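Local coordinates for listeriolysin O (Listeria monocytogenes, PDB 4CDB), which forms oligomeric pores in cholesterol-containing host membranes, inserting after a major conformational change and so lysing the cell, at residues 217-222 with 257-262; 253-258 with 347-352; 395-400 with 434-439. All blocks are in the same frame, centred on the assembly; numbering follows the deposited sequence.

Contact 1 of 3, residues 217-222 with 257-262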
loop_
_atom_site.group_PDB
_atom_site.type_symbol
_atom_site.label_atom_id
_atom_site.label_comp_id
_atom_site.label_asym_id
_atom_site.label_seq_id
_atom_site.Cartn_x
_atom_site.Cartn_y
_atom_site.Cartn_z
ATOM N N TYR A 217 -11.845 -3.218 17.733
ATOM C CA TYR A 217 -13.039 -3.484 18.525
ATOM C C TYR A 217 -13.154 -2.527 19.707
ATOM O O TYR A 217 -14.253 -2.111 20.077
ATOM C CB TYR A 217 -13.036 -4.932 19.017
ATOM C CG TYR A 217 -12.982 -5.952 17.902
ATOM C CD1 TYR A 217 -13.584 -5.701 16.677
ATOM C CD2 TYR A 217 -12.323 -7.164 18.073
ATOM C CE1 TYR A 217 -13.538 -6.629 15.654
ATOM C CE2 TYR A 217 -12.272 -8.099 17.055
ATOM C CZ TYR A 217 -12.880 -7.826 15.847
ATOM O OH TYR A 217 -12.830 -8.753 14.831
ATOM N N TYR A 218 -12.013 -2.186 20.299
ATOM C CA TYR A 218 -11.984 -1.261 21.425
ATOM C C TYR A 218 -10.583 -0.721 21.691
ATOM O O TYR A 218 -9.584 -1.318 21.279
ATOM C CB TYR A 218 -12.545 -1.920 22.691
ATOM C CG TYR A 218 -11.856 -3.208 23.086
ATOM C CD1 TYR A 218 -10.760 -3.199 23.938
ATOM C CD2 TYR A 218 -12.308 -4.434 22.615
ATOM C CE1 TYR A 218 -10.129 -4.373 24.305
ATOM C CE2 TYR A 218 -11.684 -5.613 22.975
ATOM C CZ TYR A 218 -10.596 -5.578 23.820
ATOM O OH TYR A 218 -9.974 -6.750 24.180
ATOM N N ASN A 219 -10.528 0.417 22.375
ATOM C CA ASN A 219 -9.273 0.995 22.830
ATOM C C ASN A 219 -9.243 1.084 24.347
ATOM O O ASN A 219 -10.237 1.452 24.978
ATOM C CB ASN A 219 -9.067 2.386 22.227
ATOM C CG ASN A 219 -8.911 2.352 20.724
ATOM O OD1 ASN A 219 -7.796 2.297 20.205
ATOM N ND2 ASN A 219 -10.031 2.385 20.011
ATOM N N VAL A 220 -8.101 0.738 24.930
ATOM C CA VAL A 220 -7.889 0.925 26.355
ATOM C C VAL A 220 -6.818 1.987 26.575
ATOM O O VAL A 220 -5.684 1.848 26.102
ATOM C CB VAL A 220 -7.478 -0.389 27.052
ATOM C CG1 VAL A 220 -7.124 -0.128 28.512
ATOM C CG2 VAL A 220 -8.596 -1.423 26.941
ATOM N N ASN A 221 -7.186 3.053 27.281
ATOM C CA ASN A 221 -6.253 4.143 27.553
ATOM C C ASN A 221 -5.928 4.302 29.042
ATOM O O ASN A 221 -6.608 3.738 29.904
ATOM C CB ASN A 221 -6.769 5.457 26.963
ATOM C CG ASN A 221 -8.064 5.913 27.599
ATOM O OD1 ASN A 221 -8.771 5.123 28.223
ATOM N ND2 ASN A 221 -8.385 7.191 27.441
ATOM N N VAL A 222 -4.882 5.074 29.331
ATOM C CA VAL A 222 -4.391 5.253 30.693
ATOM C C VAL A 222 -4.510 6.716 31.108
ATOM O O VAL A 222 -4.418 7.610 30.269
ATOM C CB VAL A 222 -2.910 4.826 30.797
ATOM C CG1 VAL A 222 -2.462 4.763 32.243
ATOM C CG2 VAL A 222 -2.711 3.478 30.144
ATOM N N SER A 257 -2.352 4.510 25.080
ATOM C CA SER A 257 -3.544 3.850 24.556
ATOM C C SER A 257 -3.181 2.683 23.647
ATOM O O SER A 257 -2.225 2.768 22.880
ATOM C CB SER A 257 -4.410 4.851 23.789
ATOM O OG SER A 257 -5.581 4.232 23.292
ATOM N N VAL A 258 -3.946 1.598 23.740
ATOM C CA VAL A 258 -3.726 0.426 22.901
ATOM C C VAL A 258 -5.003 0.044 22.163
ATOM O O VAL A 258 -6.067 -0.085 22.772
ATOM C CB VAL A 258 -3.256 -0.795 23.726
ATOM C CG1 VAL A 258 -3.109 -2.024 22.831
ATOM C CG2 VAL A 258 -1.945 -0.496 24.440
ATOM N N ALA A 259 -4.896 -0.131 20.848
ATOM C CA ALA A 259 -6.027 -0.575 20.041
ATOM C C ALA A 259 -6.039 -2.099 19.928
ATOM O O ALA A 259 -5.038 -2.714 19.550
ATOM C CB ALA A 259 -5.984 0.062 18.656
ATOM N N TYR A 260 -7.172 -2.705 20.270
ATOM C CA TYR A 260 -7.319 -4.156 20.206
ATOM C C TYR A 260 -8.274 -4.537 19.085
ATOM O O TYR A 260 -9.264 -3.847 18.842
ATOM C CB TYR A 260 -7.852 -4.706 21.533
ATOM C CG TYR A 260 -6.927 -4.516 22.716
ATOM C CD1 TYR A 260 -6.901 -3.317 23.415
ATOM C CD2 TYR A 260 -6.102 -5.545 23.150
ATOM C CE1 TYR A 260 -6.067 -3.140 24.503
ATOM C CE2 TYR A 260 -5.263 -5.380 24.239
ATOM C CZ TYR A 260 -5.250 -4.174 24.911
ATOM O OH TYR A 260 -4.421 -3.999 25.995
ATOM N N GLY A 261 -7.982 -5.643 18.409
ATOM C CA GLY A 261 -8.855 -6.122 17.356
ATOM C C GLY A 261 -8.227 -7.089 16.373
ATOM O O GLY A 261 -7.393 -7.921 16.732
ATOM N N ARG A 262 -8.640 -6.966 15.118
ATOM C CA ARG A 262 -8.253 -7.902 14.072
ATOM C C ARG A 262 -7.588 -7.138 12.937
ATOM O O ARG A 262 -8.064 -6.074 12.540
ATOM C CB ARG A 262 -9.502 -8.631 13.568
ATOM C CG ARG A 262 -9.288 -9.586 12.407
ATOM C CD ARG A 262 -10.607 -10.251 12.031
ATOM N NE ARG A 262 -10.463 -11.202 10.934
ATOM C CZ ARG A 262 -10.683 -10.908 9.657
ATOM N NH1 ARG A 262 -11.061 -9.684 9.314
ATOM N NH2 ARG A 262 -10.529 -11.837 8.724
#
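Y260 sets its CB over one face of the Y218 ring, 3.9 Å from the ring centroid, as a CH-pi contact. The two rings are near parallel, with planes 19° apart, but they are slid so far past each other that they barely overlap. Their rims meet where Y218 CE1 lies 3.5 Å from Y260 CD1. V220 CG2 touches the Y260 ring at CE1, 3.9 Å away. In Y218 the first torsion (chi1 56°) holds CG between the backbone N and the carbonyl carbon, which stands the ring over Y260 CB. On the other face of the sheet, N219 OD1 rests against A259 CB at 3.3 Å, and N221 meets S257 through their CB atoms.

The backbones position these groups. V220 and V258 form an antiparallel hydrogen-bonded pair. Y260 N then bonds to Y218 O at 3.0 Å. Y260 O instead takes the N-H of Y217, at 2.9 Å. Y217 and Y218 thus both face Y260, a classic beta bulge. Beyond it the chain turns a corner at G261, whose backbone angles call for glycine. The Y217 ring passes G261 CA, with CD2 3.7 Å from it, and R262 N lies over one ring face.

Further out, Y217 OH bonds to G335 O and R262 NH1 to Q215 OE1. V148 packs on Y218 and V144 on Y260, both from helix 137-152. The contact joins two strands of the large antiparallel sheet, and strand 207-222 follows directly after the membrane-inserting segment 196-205.

Across this buried seam the hydrogen bonds are all between backbones, while the side chains add mainly aromatic and apolar packing. The pairing of the strands is therefore probably set mainly by the main chain and its bulge.

Contact 2 of 3, residues 253-258 with 347-352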
loop_
_atom_site.group_PDB
_atom_site.type_symbol
_atom_site.label_atom_id
_atom_site.label_comp_id
_atom_site.label_asym_id
_atom_site.label_seq_id
_atom_site.Cartn_x
_atom_site.Cartn_y
_atom_site.Cartn_z
ATOM N N ALA A 253 8.949 7.430 28.065
ATOM C CA ALA A 253 7.598 7.573 27.538
ATOM C C ALA A 253 6.736 6.426 28.038
ATOM O O ALA A 253 7.252 5.417 28.521
ATOM C CB ALA A 253 7.618 7.601 26.014
ATOM N N TYR A 254 5.420 6.581 27.927
ATOM C CA TYR A 254 4.503 5.511 28.301
ATOM C C TYR A 254 3.470 5.244 27.211
ATOM O O TYR A 254 3.123 6.135 26.433
ATOM C CB TYR A 254 3.805 5.821 29.630
ATOM C CG TYR A 254 2.885 7.020 29.594
ATOM C CD1 TYR A 254 3.389 8.307 29.721
ATOM C CD2 TYR A 254 1.511 6.865 29.446
ATOM C CE1 TYR A 254 2.553 9.408 29.692
ATOM C CE2 TYR A 254 0.669 7.960 29.416
ATOM C CZ TYR A 254 1.196 9.229 29.541
ATOM O OH TYR A 254 0.364 10.323 29.512
ATOM N N ILE A 255 2.987 4.009 27.154
ATOM C CA ILE A 255 1.925 3.658 26.224
ATOM C C ILE A 255 0.598 4.194 26.761
ATOM O O ILE A 255 0.051 3.671 27.733
ATOM C CB ILE A 255 1.863 2.136 25.993
ATOM C CG1 ILE A 255 3.210 1.627 25.469
ATOM C CG2 ILE A 255 0.747 1.783 25.027
ATOM C CD1 ILE A 255 3.234 0.143 25.149
ATOM N N SER A 256 0.095 5.250 26.126
ATOM C CA SER A 256 -1.099 5.946 26.598
ATOM C C SER A 256 -2.402 5.274 26.168
ATOM O O SER A 256 -3.433 5.442 26.814
ATOM C CB SER A 256 -1.077 7.406 26.135
ATOM O OG SER A 256 -0.866 7.493 24.736
ATOM N N SER A 257 -2.352 4.510 25.080
ATOM C CA SER A 257 -3.544 3.850 24.556
ATOM C C SER A 257 -3.181 2.683 23.647
ATOM O O SER A 257 -2.225 2.768 22.880
ATOM C CB SER A 257 -4.410 4.851 23.789
ATOM O OG SER A 257 -5.581 4.232 23.292
ATOM N N VAL A 258 -3.946 1.598 23.740
ATOM C CA VAL A 258 -3.726 0.426 22.901
ATOM C C VAL A 258 -5.003 0.044 22.163
ATOM O O VAL A 258 -6.067 -0.085 22.772
ATOM C CB VAL A 258 -3.256 -0.795 23.726
ATOM C CG1 VAL A 258 -3.109 -2.024 22.831
ATOM C CG2 VAL A 258 -1.945 -0.496 24.440
ATOM N N ILE A 347 -2.982 -4.315 18.093
ATOM C CA ILE A 347 -2.593 -4.113 16.702
ATOM C C ILE A 347 -2.045 -2.711 16.448
ATOM O O ILE A 347 -1.453 -2.446 15.401
ATOM C CB ILE A 347 -3.767 -4.399 15.739
ATOM C CG1 ILE A 347 -5.016 -3.625 16.165
ATOM C CG2 ILE A 347 -4.061 -5.891 15.683
ATOM C CD1 ILE A 347 -6.237 -3.925 15.312
ATOM N N ALA A 348 -2.246 -1.818 17.411
ATOM C CA ALA A 348 -1.731 -0.455 17.329
ATOM C C ALA A 348 -1.736 0.189 18.707
ATOM O O ALA A 348 -2.523 -0.193 19.572
ATOM C CB ALA A 348 -2.563 0.370 16.365
ATOM N N TYR A 349 -0.859 1.166 18.907
ATOM C CA TYR A 349 -0.825 1.899 20.165
ATOM C C TYR A 349 -0.209 3.286 20.032
ATOM O O TYR A 349 0.533 3.561 19.089
ATOM C CB TYR A 349 -0.112 1.088 21.254
ATOM C CG TYR A 349 1.360 0.820 21.009
ATOM C CD1 TYR A 349 1.768 -0.239 20.211
ATOM C CD2 TYR A 349 2.341 1.609 21.599
ATOM C CE1 TYR A 349 3.114 -0.499 19.993
ATOM C CE2 TYR A 349 3.688 1.360 21.388
ATOM C CZ TYR A 349 4.069 0.303 20.584
ATOM O OH TYR A 349 5.405 0.046 20.368
ATOM N N THR A 350 -0.534 4.159 20.980
ATOM C CA THR A 350 0.013 5.508 21.001
ATOM C C THR A 350 0.915 5.674 22.218
ATOM O O THR A 350 0.718 5.009 23.239
ATOM C CB THR A 350 -1.103 6.568 21.053
ATOM O OG1 THR A 350 -1.768 6.496 22.319
ATOM C CG2 THR A 350 -2.115 6.336 19.936
ATOM N N THR A 351 1.901 6.559 22.112
ATOM C CA THR A 351 2.820 6.802 23.216
ATOM C C THR A 351 2.891 8.283 23.578
ATOM O O THR A 351 2.830 9.149 22.706
ATOM C CB THR A 351 4.238 6.294 22.893
ATOM O OG1 THR A 351 4.634 6.776 21.604
ATOM C CG2 THR A 351 4.269 4.778 22.887
ATOM N N ASN A 352 3.014 8.562 24.873
ATOM C CA ASN A 352 3.185 9.927 25.358
ATOM C C ASN A 352 4.499 10.059 26.109
ATOM O O ASN A 352 4.865 9.174 26.883
ATOM C CB ASN A 352 2.036 10.325 26.287
ATOM C CG ASN A 352 0.709 10.461 25.564
ATOM O OD1 ASN A 352 0.569 10.055 24.412
ATOM N ND2 ASN A 352 -0.277 11.029 26.247
#
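Y254 and N352 exchange two backbone hydrogen bonds as an antiparallel pair, Y254 N to N352 O at 2.8 Å and N352 N to Y254 O, before the register slips by one residue at S256. I255 lies opposite T351, but S257 lies opposite T350. S256 N bonds to T350 O at 3.0 Å, and T350 N bonds to S257 O at 2.9 Å.

The extra residue turns its side chain toward the neighbouring strand. S256 OG sits 2.8 Å from T350 OG1 in a hydrogen bond that either hydroxyl could donate. N352 OD1 is also near S256 OG, a weak and unsettled partner. This is a beta bulge in the large antiparallel sheet of the cytolysin, where strand 252-260 lies between strands 207-222 and 345-353.

On the same face as S257 and T350, the Y254 ring leans on N352, with CZ 3.5 Å from N352 CB. Ring and amide planes are 65° apart. N352 ND2 gives Y254 OH only a weak bond at 3.4 Å; N357 OD1 is the stronger partner of that hydroxyl. F231 meets the Y254 ring edge-to-face.

On the face of I255, T351, V258 and Y349 the touches are between carbons. I255 CG2 touches Y349 CD2 at 3.8 Å, and I255 CD1 lies beside the same ring atom. With chi1 -58°, I255 sends CG1 and CD1 along the Y349 ring. V258 CG2 packs against Y349 CB at 4.0 Å.

Contact 3 of 3, residues 395-400 with 434-439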
loop_
_atom_site.group_PDB
_atom_site.type_symbol
_atom_site.label_atom_id
_atom_site.label_comp_id
_atom_site.label_asym_id
_atom_site.label_seq_id
_atom_site.Cartn_x
_atom_site.Cartn_y
_atom_site.Cartn_z
ATOM N N ILE A 395 2.707 2.096 -48.468
ATOM C CA ILE A 395 2.416 1.981 -47.049
ATOM C C ILE A 395 3.661 2.268 -46.219
ATOM O O ILE A 395 4.708 1.654 -46.424
ATOM C CB ILE A 395 1.850 0.591 -46.708
ATOM C CG1 ILE A 395 0.615 0.308 -47.568
ATOM C CG2 ILE A 395 1.515 0.498 -45.230
ATOM C CD1 ILE A 395 -0.039 -1.019 -47.293
ATOM N N SER A 396 3.541 3.216 -45.293
ATOM C CA SER A 396 4.662 3.628 -44.455
ATOM C C SER A 396 4.235 3.775 -43.000
ATOM O O SER A 396 3.043 3.848 -42.697
ATOM C CB SER A 396 5.251 4.948 -44.960
ATOM O OG SER A 396 4.278 5.981 -44.936
ATOM N N TRP A 397 5.220 3.813 -42.105
ATOM C CA TRP A 397 4.972 3.986 -40.677
ATOM C C TRP A 397 6.253 4.374 -39.940
ATOM O O TRP A 397 7.348 4.306 -40.501
ATOM C CB TRP A 397 4.386 2.708 -40.069
ATOM C CG TRP A 397 5.314 1.534 -40.131
ATOM C CD1 TRP A 397 6.207 1.143 -39.175
ATOM C CD2 TRP A 397 5.444 0.599 -41.208
ATOM N NE1 TRP A 397 6.884 0.022 -39.591
ATOM C CE2 TRP A 397 6.436 -0.331 -40.835
ATOM C CE3 TRP A 397 4.819 0.459 -42.451
ATOM C CZ2 TRP A 397 6.814 -1.389 -41.663
ATOM C CZ3 TRP A 397 5.198 -0.591 -43.270
ATOM C CH2 TRP A 397 6.186 -1.500 -42.872
ATOM N N ASP A 398 6.105 4.785 -38.684
ATOM C CA ASP A 398 7.248 5.129 -37.844
ATOM C C ASP A 398 7.426 4.101 -36.735
ATOM O O ASP A 398 6.446 3.600 -36.183
ATOM C CB ASP A 398 7.068 6.517 -37.226
ATOM C CG ASP A 398 7.215 7.634 -38.240
ATOM O OD1 ASP A 398 8.102 7.532 -39.112
ATOM O OD2 ASP A 398 6.443 8.613 -38.163
ATOM N N GLU A 399 8.678 3.785 -36.417
ATOM C CA GLU A 399 8.990 2.918 -35.285
ATOM C C GLU A 399 9.802 3.689 -34.248
ATOM O O GLU A 399 10.873 4.215 -34.550
ATOM C CB GLU A 399 9.740 1.666 -35.746
ATOM C CG GLU A 399 8.917 0.751 -36.638
ATOM C CD GLU A 399 9.657 -0.514 -37.024
ATOM O OE1 GLU A 399 10.736 -0.769 -36.451
ATOM O OE2 GLU A 399 9.161 -1.250 -37.902
ATOM N N VAL A 400 9.282 3.759 -33.027
ATOM C CA VAL A 400 9.904 4.568 -31.985
ATOM C C VAL A 400 10.724 3.733 -31.006
ATOM O O VAL A 400 10.197 2.837 -30.346
ATOM C CB VAL A 400 8.850 5.378 -31.209
ATOM C CG1 VAL A 400 9.483 6.068 -30.010
ATOM C CG2 VAL A 400 8.189 6.394 -32.125
ATOM N N GLY A 434 5.293 -3.624 -32.027
ATOM C CA GLY A 434 4.487 -2.874 -31.080
ATOM C C GLY A 434 4.787 -1.387 -31.048
ATOM O O GLY A 434 3.896 -0.571 -30.806
ATOM N N ASN A 435 6.043 -1.032 -31.302
ATOM C CA ASN A 435 6.466 0.363 -31.244
ATOM C C ASN A 435 6.195 1.133 -32.536
ATOM O O ASN A 435 6.807 2.171 -32.788
ATOM C CB ASN A 435 7.949 0.460 -30.872
ATOM C CG ASN A 435 8.841 -0.342 -31.805
ATOM O OD1 ASN A 435 8.467 -1.422 -32.265
ATOM N ND2 ASN A 435 10.028 0.183 -32.086
ATOM N N ALA A 436 5.275 0.624 -33.350
ATOM C CA ALA A 436 4.931 1.280 -34.607
ATOM C C ALA A 436 3.713 2.186 -34.456
ATOM O O ALA A 436 2.703 1.792 -33.872
ATOM C CB ALA A 436 4.689 0.249 -35.698
ATOM N N ARG A 437 3.814 3.402 -34.985
ATOM C CA ARG A 437 2.686 4.326 -34.982
ATOM C C ARG A 437 2.631 5.163 -36.258
ATOM O O ARG A 437 3.546 5.113 -37.082
ATOM C CB ARG A 437 2.720 5.228 -33.744
ATOM C CG ARG A 437 3.978 6.073 -33.601
ATOM C CD ARG A 437 3.927 6.899 -32.321
ATOM N NE ARG A 437 5.172 7.618 -32.065
ATOM C CZ ARG A 437 5.377 8.899 -32.353
ATOM N NH1 ARG A 437 4.416 9.622 -32.909
ATOM N NH2 ARG A 437 6.548 9.460 -32.079
ATOM N N ASN A 438 1.551 5.925 -36.409
ATOM C CA ASN A 438 1.338 6.760 -37.587
ATOM C C ASN A 438 1.394 5.966 -38.887
ATOM O O ASN A 438 2.231 6.223 -39.753
ATOM C CB ASN A 438 2.331 7.923 -37.616
ATOM C CG ASN A 438 2.070 8.935 -36.521
ATOM O OD1 ASN A 438 0.920 9.229 -36.198
ATOM N ND2 ASN A 438 3.137 9.471 -35.940
ATOM N N ILE A 439 0.496 4.995 -39.008
ATOM C CA ILE A 439 0.434 4.150 -40.190
ATOM C C ILE A 439 -0.236 4.886 -41.347
ATOM O O ILE A 439 -1.333 5.427 -41.201
ATOM C CB ILE A 439 -0.307 2.823 -39.905
ATOM C CG1 ILE A 439 0.609 1.845 -39.170
ATOM C CG2 ILE A 439 -0.794 2.189 -41.193
ATOM C CD1 ILE A 439 0.712 2.084 -37.681
HETATM O O HOH W 1 4.330 7.584 -40.602
#
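D398 and R437 form an antiparallel hydrogen-bonded pair in the C-terminal beta-sandwich domain. They join strands 391-402 and 436-449, the two inner strands of its four-stranded sheet. Strand 436-449 runs on into the conserved undecapeptide, residues 445-455.

Backbone bonds come first. D398 N meets R437 O at 3.0 Å, and R437 N meets D398 O at 2.9 Å. V400 N bonds to N435 O at 3.0 Å, just before the second strand begins. Past R437 the register moves on by one: W397 lies nearest I439, and N438 between has a left-handed backbone.

One side-chain amide extends this ladder. N435 ND2 donates to V400 O at 3.2 Å, but it approaches from above the carbonyl plane, 69° out of it, and so is not on a lone pair. Within the first strand, W397 NE1 bonds to E399 OE2 at 3.1 Å, almost straight (173°) and in the indole plane. The carboxylate uses its anti lone pair.

Apolar packing centres on W397. Its CD1 touches A436 CB at 3.9 Å, and W397 CB meets I439 CG1. The indole stands up from the strand (chi1 64°) toward I430 and L432 of strand 426-432, in the interior of the sandwich.

A methyl lies beside a charged group at V400. Its CG2 sits at the edge of the R437 guanidinium, 3.3 Å from R437 NE. R437 NH2 has a long, weak ion pair with E408, a residue of a sodium site with Y402.

Charge and water complete the contact. D398 OD1 is hydrogen-bonded to H412 ND1 of strand 408-414. D398 OD2 receives a weak bond from a water, which donates more closely to N438 O, at 2.6 Å.

Overall arrangement
From the N terminus, strand 207-222 comes first, and contact 1 closes a loop of 34 residues by bringing 257-262 back beside it. Contact 2 opens on the same strand, 252-260, at 253-258. It closes 88 residues later at 347-352, a span that includes the membrane-inserting segments 274-283 and 291-303. The two contacts overlap along the chain and share S257 and V258, so three neighbouring strands of one sheet are tied in a row. Contact 3 follows in series. It closes a 33-residue loop within the C-terminal beta sandwich, its centre about 61 Å from the centres of the other two, on the opposite side of the molecule's centre.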